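Local structure of DNA polymerase (Pyrobaculum calidifontis, 5MDN) at residues A[42-48]-A[104-110]; A[219-225]-A[252-256]; A[548-554]-A[569-575]. The protein probably catalyses DNA synthesis from deoxyribonucleoside 5'-triphosphates, extending a DNA strand and releasing diphosphate, as a member of the family B polymerases. One frame throughout, in Å; residues are numbered along the deposited sequence.

The three contacts occupy separate parts of one chain and follow one another in sequence, each closing before the next opens. Contact 1 (42-48 with 104-110) pairs two strands; contact 2 (219-225 with 252-256) is a salt-bridge network in the exonuclease region; contact 3 (548-554 with 569-575) is apolar packing in the polymerase region. Centres of contacts 1 and 2 lie 45 Å apart, and contact 3 is 57 Å from either, on the opposite side of the chain's centre from contact 2. Contact 2 alone approaches an annotated site: the side chain of R255 is about 7 Å from that of magnesium ligand D7 and about 11 Å from a bound magnesium ion.

Contact 1. Residues A[42-48]-A[104-110]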
loop_
_atom_site.group_PDB
_atom_site.type_symbol
_atom_site.label_atom_id
_atom_site.label_comp_id
_atom_site.label_asym_id
_atom_site.label_seq_id
_atom_site.Cartn_x
_atom_site.Cartn_y
_atom_site.Cartn_z
ATOM N N PHE A 42 13.464 -1.605 -26.864
ATOM C CA PHE A 42 14.311 -0.945 -25.882
ATOM C C PHE A 42 15.368 -0.136 -26.624
ATOM O O PHE A 42 15.589 -0.319 -27.824
ATOM C CB PHE A 42 14.955 -1.951 -24.921
ATOM C CG PHE A 42 15.939 -2.881 -25.575
ATOM C CD1 PHE A 42 15.509 -4.025 -26.226
ATOM C CD2 PHE A 42 17.298 -2.619 -25.519
ATOM C CE1 PHE A 42 16.419 -4.883 -26.823
ATOM C CE2 PHE A 42 18.210 -3.472 -26.112
ATOM C CZ PHE A 42 17.770 -4.605 -26.764
ATOM N N TYR A 43 16.023 0.761 -25.895
ATOM C CA TYR A 43 17.023 1.647 -26.468
ATOM C C TYR A 43 18.431 1.150 -26.164
ATOM O O TYR A 43 18.674 0.473 -25.162
ATOM C CB TYR A 43 16.868 3.078 -25.944
ATOM C CG TYR A 43 15.530 3.712 -26.243
ATOM C CD1 TYR A 43 15.150 4.002 -27.547
ATOM C CD2 TYR A 43 14.653 4.038 -25.218
ATOM C CE1 TYR A 43 13.927 4.589 -27.821
ATOM C CE2 TYR A 43 13.431 4.627 -25.482
ATOM C CZ TYR A 43 13.073 4.900 -26.784
ATOM O OH TYR A 43 11.856 5.485 -27.049
ATOM N N ALA A 44 19.359 1.491 -27.056
ATOM C CA ALA A 44 20.773 1.180 -26.891
ATOM C C ALA A 44 21.566 2.431 -27.231
ATOM O O ALA A 44 21.465 2.942 -28.349
ATOM C CB ALA A 44 21.186 0.012 -27.789
ATOM N N LYS A 45 22.360 2.917 -26.278
ATOM C CA LYS A 45 23.089 4.171 -26.458
ATOM C C LYS A 45 24.382 3.892 -27.217
ATOM O O LYS A 45 25.299 3.252 -26.691
ATOM C CB LYS A 45 23.338 4.839 -25.107
ATOM C CG LYS A 45 23.714 6.313 -25.205
ATOM C CD LYS A 45 23.899 6.953 -23.832
ATOM C CE LYS A 45 24.889 6.210 -22.953
ATOM N NZ LYS A 45 24.930 6.811 -21.588
ATOM N N CYS A 46 24.460 4.391 -28.447
ATOM C CA CYS A 46 25.550 4.090 -29.364
ATOM C C CYS A 46 26.617 5.176 -29.354
ATOM O O CYS A 46 26.307 6.371 -29.306
ATOM C CB CYS A 46 25.011 3.922 -30.787
ATOM S SG CYS A 46 24.083 5.350 -31.368
ATOM N N ASP A 47 27.877 4.749 -29.396
ATOM C CA ASP A 47 28.968 5.659 -29.721
ATOM C C ASP A 47 29.154 5.804 -31.231
ATOM O O ASP A 47 29.408 6.910 -31.720
ATOM C CB ASP A 47 30.262 5.190 -29.042
ATOM C CG ASP A 47 30.685 3.791 -29.463
ATOM O OD1 ASP A 47 30.340 3.357 -30.586
ATOM O OD2 ASP A 47 31.375 3.124 -28.661
ATOM N N LYS A 48 29.041 4.707 -31.979
ATOM C CA LYS A 48 28.870 4.746 -33.427
ATOM C C LYS A 48 27.561 4.046 -33.761
ATOM O O LYS A 48 27.282 2.964 -33.233
ATOM C CB LYS A 48 30.041 4.081 -34.162
ATOM C CG LYS A 48 31.191 5.019 -34.518
ATOM C CD LYS A 48 32.021 5.395 -33.302
ATOM C CE LYS A 48 33.137 6.353 -33.688
ATOM N NZ LYS A 48 34.040 6.670 -32.546
ATOM N N GLY A 104 29.192 -0.750 -30.241
ATOM C CA GLY A 104 28.473 0.199 -31.042
ATOM C C GLY A 104 27.966 0.938 -29.808
ATOM O O GLY A 104 28.393 2.030 -29.517
ATOM N N VAL A 105 27.079 0.297 -29.053
ATOM C CA VAL A 105 26.570 0.821 -27.841
ATOM C C VAL A 105 27.407 0.503 -26.639
ATOM O O VAL A 105 28.142 -0.456 -26.596
ATOM C CB VAL A 105 25.274 0.172 -27.504
ATOM C CG1 VAL A 105 25.506 -1.298 -27.232
ATOM C CG2 VAL A 105 24.702 0.897 -26.305
ATOM N N VAL A 106 27.164 1.315 -25.641
ATOM C CA VAL A 106 27.781 1.335 -24.328
ATOM C C VAL A 106 26.799 0.981 -23.212
ATOM O O VAL A 106 27.229 0.472 -22.170
ATOM C CB VAL A 106 28.445 2.701 -24.055
ATOM C CG1 VAL A 106 29.655 2.889 -24.957
ATOM C CG2 VAL A 106 27.445 3.829 -24.254
ATOM N N ASP A 107 25.502 1.234 -23.389
ATOM C CA ASP A 107 24.527 0.923 -22.352
ATOM C C ASP A 107 23.150 0.765 -22.983
ATOM O O ASP A 107 22.879 1.289 -24.065
ATOM C CB ASP A 107 24.505 2.010 -21.272
ATOM C CG ASP A 107 24.199 1.457 -19.894
ATOM O OD1 ASP A 107 23.508 0.419 -19.808
ATOM O OD2 ASP A 107 24.644 2.064 -18.898
ATOM N N VAL A 108 22.273 0.062 -22.270
ATOM C CA VAL A 108 20.920 -0.225 -22.733
ATOM C C VAL A 108 19.927 0.328 -21.719
ATOM O O VAL A 108 20.194 0.358 -20.513
ATOM C CB VAL A 108 20.692 -1.736 -22.956
ATOM C CG1 VAL A 108 21.535 -2.232 -24.120
ATOM C CG2 VAL A 108 21.015 -2.519 -21.691
ATOM N N TYR A 109 18.776 0.783 -22.216
ATOM C CA TYR A 109 17.824 1.508 -21.388
ATOM C C TYR A 109 16.398 1.089 -21.715
ATOM O O TYR A 109 16.075 0.759 -22.860
ATOM C CB TYR A 109 17.978 3.022 -21.569
ATOM C CG TYR A 109 19.325 3.545 -21.125
ATOM C CD1 TYR A 109 19.605 3.742 -19.780
ATOM C CD2 TYR A 109 20.320 3.826 -22.051
ATOM C CE1 TYR A 109 20.839 4.213 -19.370
ATOM C CE2 TYR A 109 21.556 4.299 -21.651
ATOM C CZ TYR A 109 21.810 4.490 -20.309
ATOM O OH TYR A 109 23.037 4.959 -19.904
ATOM N N GLU A 110 15.549 1.108 -20.683
ATOM C CA GLU A 110 14.115 0.828 -20.799
ATOM C C GLU A 110 13.836 -0.565 -21.354
ATOM O O GLU A 110 12.854 -0.774 -22.071
ATOM C CB GLU A 110 13.402 1.887 -21.645
ATOM C CG GLU A 110 13.574 3.308 -21.141
ATOM C CD GLU A 110 12.609 4.275 -21.798
ATOM O OE1 GLU A 110 11.684 3.811 -22.498
ATOM O OE2 GLU A 110 12.774 5.500 -21.612
#
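Y43 and Y109 face each other as an antiparallel hydrogen-bonded pair: Y43 N donates to Y109 O and Y109 N to Y43 O, each at 3.0 Å. Two residues on, K45 N donates to D107 O at 2.8 Å.

Among the side chains, the polar link is from K45 NZ to Y109 OH, 3.1 Å. K45 gets there with CG anti to its backbone N (chi1 -163°) and a bend at chi3, its CB lying at the edge of the Y109 ring, which also meets the ring of F74. On the same face E110 runs alongside Y43, OE1 3.6 Å from Y43 CE2 at the ring edge; the E110 carboxylate is held by R118 and A389 N.

On the face of A44 and V108 the contacts are apolar. A44 CB lies 4.3 Å from V108 CG1, and the same methyl comes to the edge of the F42 ring, 4.1 Å from F42 CE2, against helix 92-100, whose V92, L95 and A99 touch F42 and whose L100 touches V108.

Strand 105-109 thus closes one border of a four-stranded antiparallel sheet beside 41-46. The beta-alpha-beta-beta-alpha-beta order and 2-3-1-4 strand arrangement are those of a ferredoxin-like fold.

Contact 2. Residues A[219-225]-A[252-256]; sequences VKEFDPD and RVDRL
D223 OD1 is gripped by two arginines: R255 NE, across the contact, and R273 NH2. The R255 NE to D223 OD1 bond measures 2.8 Å and is nearly straight (171° at the hydrogen). The nitrogen arrives on the syn side of the carboxylate, while the oxygen lies close to the guanidinium plane, so this one bond joins two flat groups standing 84° apart. D223 OD2 pairs with R164, and the several positive neighbours would probably keep this carboxylate ionised. Farther along the guanidinium edge R255 NH2 meets D225 OD1 in a second salt bridge, modelled too short for its length to be trusted; D225 OD2 in turn holds R30.

These aspartates leave the C-terminal end of helix 209-222, where D223 breaks the helical path with positive phi, and lead into strand 226-229 of the RNase H-like exonuclease domain. R255 comes from the loop following helix 232-247, its chain extended from CG to NE. In that loop D254 OD1 accepts from L256 N at 2.9 Å, an Asx turn, and also from G258 N.

Toward the helix the contact turns apolar. V219, with CG1 anti to its backbone N (chi1 173°), sets that methyl 4.0 Å from V253 CB. At the more exposed border two like charges, K220 NZ and R252 NH2, approach to 3.3 Å, and K220 has a weak, long ion pair with D217.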
loop_
_atom_site.group_PDB
_atom_site.type_symbol
_atom_site.label_atom_id
_atom_site.label_comp_id
_atom_site.label_asym_id
_atom_site.label_seq_id
_atom_site.Cartn_x
_atom_site.Cartn_y
_atom_site.Cartn_z
ATOM N N VAL A 219 -20.178 -14.846 -9.331
ATOM C CA VAL A 219 -19.352 -13.857 -10.018
ATOM C C VAL A 219 -19.741 -13.767 -11.488
ATOM O O VAL A 219 -19.864 -12.670 -12.047
ATOM C CB VAL A 219 -17.858 -14.193 -9.843
ATOM C CG1 VAL A 219 -16.997 -13.274 -10.700
ATOM C CG2 VAL A 219 -17.458 -14.089 -8.380
ATOM N N LYS A 220 -19.952 -14.915 -12.132
ATOM C CA LYS A 220 -20.395 -14.912 -13.522
ATOM C C LYS A 220 -21.809 -14.357 -13.649
ATOM O O LYS A 220 -22.135 -13.704 -14.649
ATOM C CB LYS A 220 -20.320 -16.327 -14.096
ATOM C CG LYS A 220 -18.917 -16.915 -14.145
ATOM C CD LYS A 220 -18.907 -18.234 -14.900
ATOM C CE LYS A 220 -19.770 -19.272 -14.206
ATOM N NZ LYS A 220 -19.658 -20.609 -14.852
ATOM N N GLU A 221 -22.653 -14.606 -12.649
ATOM C CA GLU A 221 -24.037 -14.147 -12.691
ATOM C C GLU A 221 -24.103 -12.631 -12.528
ATOM O O GLU A 221 -24.781 -11.938 -13.295
ATOM C CB GLU A 221 -24.836 -14.847 -11.583
ATOM C CG GLU A 221 -26.346 -14.658 -11.603
ATOM C CD GLU A 221 -26.972 -15.293 -12.831
ATOM O OE1 GLU A 221 -26.407 -16.297 -13.320
ATOM O OE2 GLU A 221 -28.019 -14.801 -13.303
ATOM N N PHE A 222 -23.391 -12.101 -11.528
ATOM C CA PHE A 222 -23.394 -10.669 -11.247
ATOM C C PHE A 222 -22.533 -9.884 -12.235
ATOM O O PHE A 222 -22.873 -8.749 -12.587
ATOM C CB PHE A 222 -22.921 -10.430 -9.811
ATOM C CG PHE A 222 -22.787 -8.981 -9.440
ATOM C CD1 PHE A 222 -23.852 -8.108 -9.590
ATOM C CD2 PHE A 222 -21.597 -8.496 -8.923
ATOM C CE1 PHE A 222 -23.727 -6.776 -9.242
ATOM C CE2 PHE A 222 -21.468 -7.167 -8.574
ATOM C CZ PHE A 222 -22.534 -6.307 -8.732
ATOM N N ASP A 223 -21.411 -10.467 -12.679
ATOM C CA ASP A 223 -20.453 -9.834 -13.584
ATOM C C ASP A 223 -19.900 -8.549 -12.976
ATOM O O ASP A 223 -20.192 -7.452 -13.470
ATOM C CB ASP A 223 -21.089 -9.541 -14.949
ATOM C CG ASP A 223 -20.067 -9.119 -15.990
ATOM O OD1 ASP A 223 -18.870 -9.421 -15.800
ATOM O OD2 ASP A 223 -20.457 -8.487 -16.995
ATOM N N PRO A 224 -19.112 -8.636 -11.907
ATOM C CA PRO A 224 -18.588 -7.420 -11.282
ATOM C C PRO A 224 -17.435 -6.822 -12.069
ATOM O O PRO A 224 -16.668 -7.521 -12.737
ATOM C CB PRO A 224 -18.115 -7.913 -9.910
ATOM C CG PRO A 224 -17.693 -9.317 -10.168
ATOM C CD PRO A 224 -18.652 -9.850 -11.209
ATOM N N ASP A 225 -17.320 -5.498 -11.979
ATOM C CA ASP A 225 -16.189 -4.789 -12.563
ATOM C C ASP A 225 -15.014 -4.706 -11.598
ATOM O O ASP A 225 -13.855 -4.761 -12.024
ATOM C CB ASP A 225 -16.614 -3.382 -12.990
ATOM C CG ASP A 225 -17.784 -3.395 -13.955
ATOM O OD1 ASP A 225 -17.651 -3.991 -15.046
ATOM O OD2 ASP A 225 -18.836 -2.805 -13.626
ATOM N N ARG A 252 -13.090 -20.361 -12.458
ATOM C CA ARG A 252 -13.213 -19.537 -13.662
ATOM C C ARG A 252 -14.069 -18.321 -13.334
ATOM O O ARG A 252 -15.289 -18.336 -13.487
ATOM C CB ARG A 252 -13.812 -20.343 -14.806
ATOM C CG ARG A 252 -12.974 -21.527 -15.243
ATOM C CD ARG A 252 -13.653 -22.260 -16.385
ATOM N NE ARG A 252 -14.997 -22.703 -16.019
ATOM C CZ ARG A 252 -16.114 -22.114 -16.434
ATOM N NH1 ARG A 252 -16.048 -21.060 -17.237
ATOM N NH2 ARG A 252 -17.296 -22.577 -16.051
ATOM N N VAL A 253 -13.421 -17.247 -12.883
ATOM C CA VAL A 253 -14.134 -16.054 -12.445
ATOM C C VAL A 253 -13.922 -14.845 -13.354
ATOM O O VAL A 253 -14.718 -13.898 -13.281
ATOM C CB VAL A 253 -13.775 -15.690 -10.989
ATOM C CG1 VAL A 253 -14.259 -16.772 -10.039
ATOM C CG2 VAL A 253 -12.280 -15.474 -10.849
ATOM N N ASP A 254 -12.891 -14.834 -14.199
ATOM C CA ASP A 254 -12.650 -13.655 -15.018
ATOM C C ASP A 254 -13.615 -13.616 -16.205
ATOM O O ASP A 254 -14.411 -14.532 -16.430
ATOM C CB ASP A 254 -11.176 -13.592 -15.438
ATOM C CG ASP A 254 -10.789 -14.617 -16.503
ATOM O OD1 ASP A 254 -11.631 -15.063 -17.310
ATOM O OD2 ASP A 254 -9.592 -14.970 -16.545
ATOM N N ARG A 255 -13.547 -12.531 -16.980
ATOM C CA ARG A 255 -14.526 -12.286 -18.034
ATOM C C ARG A 255 -14.312 -13.130 -19.286
ATOM O O ARG A 255 -15.169 -13.098 -20.177
ATOM C CB ARG A 255 -14.574 -10.798 -18.393
ATOM C CG ARG A 255 -15.292 -9.969 -17.338
ATOM C CD ARG A 255 -15.956 -8.741 -17.948
ATOM N NE ARG A 255 -16.773 -8.019 -16.972
ATOM C CZ ARG A 255 -16.525 -6.797 -16.511
ATOM N NH1 ARG A 255 -15.463 -6.122 -16.929
ATOM N NH2 ARG A 255 -17.350 -6.246 -15.629
ATOM N N LEU A 256 -13.209 -13.865 -19.393
ATOM C CA LEU A 256 -13.002 -14.793 -20.502
ATOM C C LEU A 256 -12.946 -16.230 -19.998
ATOM O O LEU A 256 -12.188 -17.062 -20.506
ATOM C CB LEU A 256 -11.744 -14.448 -21.300
ATOM C CG LEU A 256 -11.677 -13.114 -22.056
ATOM C CD1 LEU A 256 -12.950 -12.876 -22.861
ATOM C CD2 LEU A 256 -11.383 -11.936 -21.132
#

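Contact 3. Residues A[548-554]-A[569-575]; sequences YAKRLGI and SGAVDRL
I554 points toward the opening turn of helix 572-583. Its CG1 lies anti to the carbonyl carbon (chi1 -63°) and its CD1 continues the extended line (chi2 178°), which carries the chain end over the backbone of A571: CD1 sits 3.5 Å from A571 O, and CG1 lies 3.7 Å from A571 CB. The same CD1 also meets L575 CB at 3.9 Å, so one branch bridges two residues a helical turn apart. Without CG1 and CD1, as in an alanine here, the side of the helix formed by A571 and L575 would probably lose its apolar cover, with a gap opened between it and the chain at this position.

L552 approaches the helix beside I554 and crosses R574 obliquely. Its CD2 touches R574 CB at 3.7 Å and lies at the edge of the guanidinium, while L552 CB faces A571 CB at 4.2 Å. G553, the centre of an inverse gamma turn, separates the two residues, both of which point toward the partner segment.

Farther back, the Y548 and L575 side chains run antiparallel past one another. L575 CD1 comes to the edge of the tyrosine ring, 4.2 Å from CD2, and L575 CD2 rests 4.0 Å from A549 CB; the Y548 ring itself stacks with Y578.

The contact thus joins the end of helix 528-551 to the start of helix 572-583, the elements flanking the palm hairpin 556-560/563-567; the family B YGDTDS signature spans the end of its first strand, the turn and the start of the second. At the start of the second helix, S569 OG caps A571 N weakly. Mostly apolar side chains meet, with the A571 carbonyl and the R574 guanidinium touched by carbon; with no hydrogen bond between the segments, the contact probably depends on apolar burial.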
loop_
_atom_site.group_PDB
_atom_site.type_symbol
_atom_site.label_atom_id
_atom_site.label_comp_id
_atom_site.label_asym_id
_atom_site.label_seq_id
_atom_site.Cartn_x
_atom_site.Cartn_y
_atom_site.Cartn_z
ATOM N N TYR A 548 9.768 32.145 14.186
ATOM C CA TYR A 548 8.637 33.058 14.068
ATOM C C TYR A 548 7.474 32.621 14.950
ATOM O O TYR A 548 6.738 33.470 15.463
ATOM C CB TYR A 548 8.190 33.165 12.610
ATOM C CG TYR A 548 7.113 34.204 12.381
ATOM C CD1 TYR A 548 7.442 35.530 12.131
ATOM C CD2 TYR A 548 5.767 33.857 12.410
ATOM C CE1 TYR A 548 6.463 36.483 11.922
ATOM C CE2 TYR A 548 4.781 34.803 12.203
ATOM C CZ TYR A 548 5.134 36.113 11.959
ATOM O OH TYR A 548 4.155 37.058 11.750
ATOM N N ALA A 549 7.290 31.310 15.130
ATOM C CA ALA A 549 6.233 30.825 16.014
ATOM C C ALA A 549 6.441 31.318 17.439
ATOM O O ALA A 549 5.477 31.625 18.148
ATOM C CB ALA A 549 6.177 29.297 15.975
ATOM N N LYS A 550 7.700 31.393 17.876
ATOM C CA LYS A 550 8.017 31.870 19.216
ATOM C C LYS A 550 7.685 33.349 19.373
ATOM O O LYS A 550 7.409 33.809 20.487
ATOM C CB LYS A 550 9.495 31.603 19.486
ATOM C CG LYS A 550 9.821 30.120 19.543
ATOM C CD LYS A 550 11.217 29.849 20.089
ATOM C CE LYS A 550 11.537 28.364 19.954
ATOM N NZ LYS A 550 12.998 28.088 19.993
ATOM N N ARG A 551 7.709 34.110 18.273
ATOM C CA ARG A 551 7.302 35.507 18.344
ATOM C C ARG A 551 5.818 35.626 18.653
ATOM O O ARG A 551 5.379 36.655 19.177
ATOM C CB ARG A 551 7.631 36.223 17.035
ATOM C CG ARG A 551 9.120 36.325 16.739
ATOM C CD ARG A 551 9.406 37.241 15.552
ATOM N NE ARG A 551 9.061 38.634 15.816
ATOM C CZ ARG A 551 7.929 39.213 15.427
ATOM N NH1 ARG A 551 7.022 38.520 14.752
ATOM N NH2 ARG A 551 7.705 40.487 15.716
ATOM N N LEU A 552 5.044 34.599 18.325
ATOM C CA LEU A 552 3.675 34.468 18.782
ATOM C C LEU A 552 3.657 33.601 20.040
ATOM O O LEU A 552 4.674 33.038 20.449
ATOM C CB LEU A 552 2.794 33.863 17.689
ATOM C CG LEU A 552 2.879 34.474 16.287
ATOM C CD1 LEU A 552 3.555 33.508 15.328
ATOM C CD2 LEU A 552 1.500 34.853 15.780
ATOM N N GLY A 553 2.487 33.490 20.657
ATOM C CA GLY A 553 2.371 32.696 21.863
ATOM C C GLY A 553 2.148 31.228 21.559
ATOM O O GLY A 553 1.195 30.626 22.065
ATOM N N ILE A 554 3.020 30.634 20.746
ATOM C CA ILE A 554 2.829 29.279 20.238
ATOM C C ILE A 554 3.975 28.392 20.709
ATOM O O ILE A 554 5.129 28.582 20.301
ATOM C CB ILE A 554 2.723 29.259 18.707
ATOM C CG1 ILE A 554 1.500 30.055 18.250
ATOM C CG2 ILE A 554 2.656 27.826 18.195
ATOM C CD1 ILE A 554 1.342 30.123 16.748
ATOM N N SER A 569 -3.991 27.202 19.802
ATOM C CA SER A 569 -4.316 28.556 20.220
ATOM C C SER A 569 -4.946 29.292 19.046
ATOM O O SER A 569 -5.025 28.774 17.931
ATOM C CB SER A 569 -3.076 29.303 20.727
ATOM O OG SER A 569 -2.146 29.513 19.680
ATOM N N GLY A 570 -5.410 30.513 19.314
ATOM C CA GLY A 570 -5.841 31.380 18.232
ATOM C C GLY A 570 -4.697 31.853 17.358
ATOM O O GLY A 570 -4.902 32.190 16.188
ATOM N N ALA A 571 -3.483 31.895 17.913
ATOM C CA ALA A 571 -2.329 32.413 17.189
ATOM C C ALA A 571 -1.900 31.531 16.020
ATOM O O ALA A 571 -1.135 31.997 15.166
ATOM C CB ALA A 571 -1.155 32.597 18.152
ATOM N N VAL A 572 -2.352 30.274 15.966
ATOM C CA VAL A 572 -1.914 29.372 14.899
ATOM C C VAL A 572 -2.310 29.925 13.536
ATOM O O VAL A 572 -1.579 29.771 12.549
ATOM C CB VAL A 572 -2.465 27.950 15.120
ATOM C CG1 VAL A 572 -1.932 27.371 16.423
ATOM C CG2 VAL A 572 -3.991 27.929 15.101
ATOM N N ASP A 573 -3.480 30.569 13.456
ATOM C CA ASP A 573 -3.964 31.096 12.183
ATOM C C ASP A 573 -2.994 32.113 11.596
ATOM O O ASP A 573 -2.875 32.227 10.370
ATOM C CB ASP A 573 -5.338 31.735 12.377
ATOM C CG ASP A 573 -6.358 30.766 12.938
ATOM O OD1 ASP A 573 -6.363 29.595 12.500
ATOM O OD2 ASP A 573 -7.154 31.173 13.812
ATOM N N ARG A 574 -2.297 32.858 12.453
ATOM C CA ARG A 574 -1.290 33.800 11.983
ATOM C C ARG A 574 -0.005 33.095 11.573
ATOM O O ARG A 574 0.671 33.538 10.639
ATOM C CB ARG A 574 -1.008 34.834 13.075
ATOM C CG ARG A 574 -2.247 35.605 13.501
ATOM C CD ARG A 574 -1.911 36.802 14.369
ATOM N NE ARG A 574 -3.019 37.116 15.266
ATOM C CZ ARG A 574 -3.128 36.654 16.507
ATOM N NH1 ARG A 574 -2.189 35.860 17.005
ATOM N NH2 ARG A 574 -4.173 36.982 17.255
ATOM N N LEU A 575 0.351 32.007 12.262
ATOM C CA LEU A 575 1.507 31.217 11.852
ATOM C C LEU A 575 1.278 30.567 10.492
ATOM O O LEU A 575 2.185 30.530 9.654
ATOM C CB LEU A 575 1.822 30.154 12.905
ATOM C CG LEU A 575 2.974 29.206 12.566
ATOM C CD1 LEU A 575 4.261 29.987 12.346
ATOM C CD2 LEU A 575 3.155 28.155 13.651
#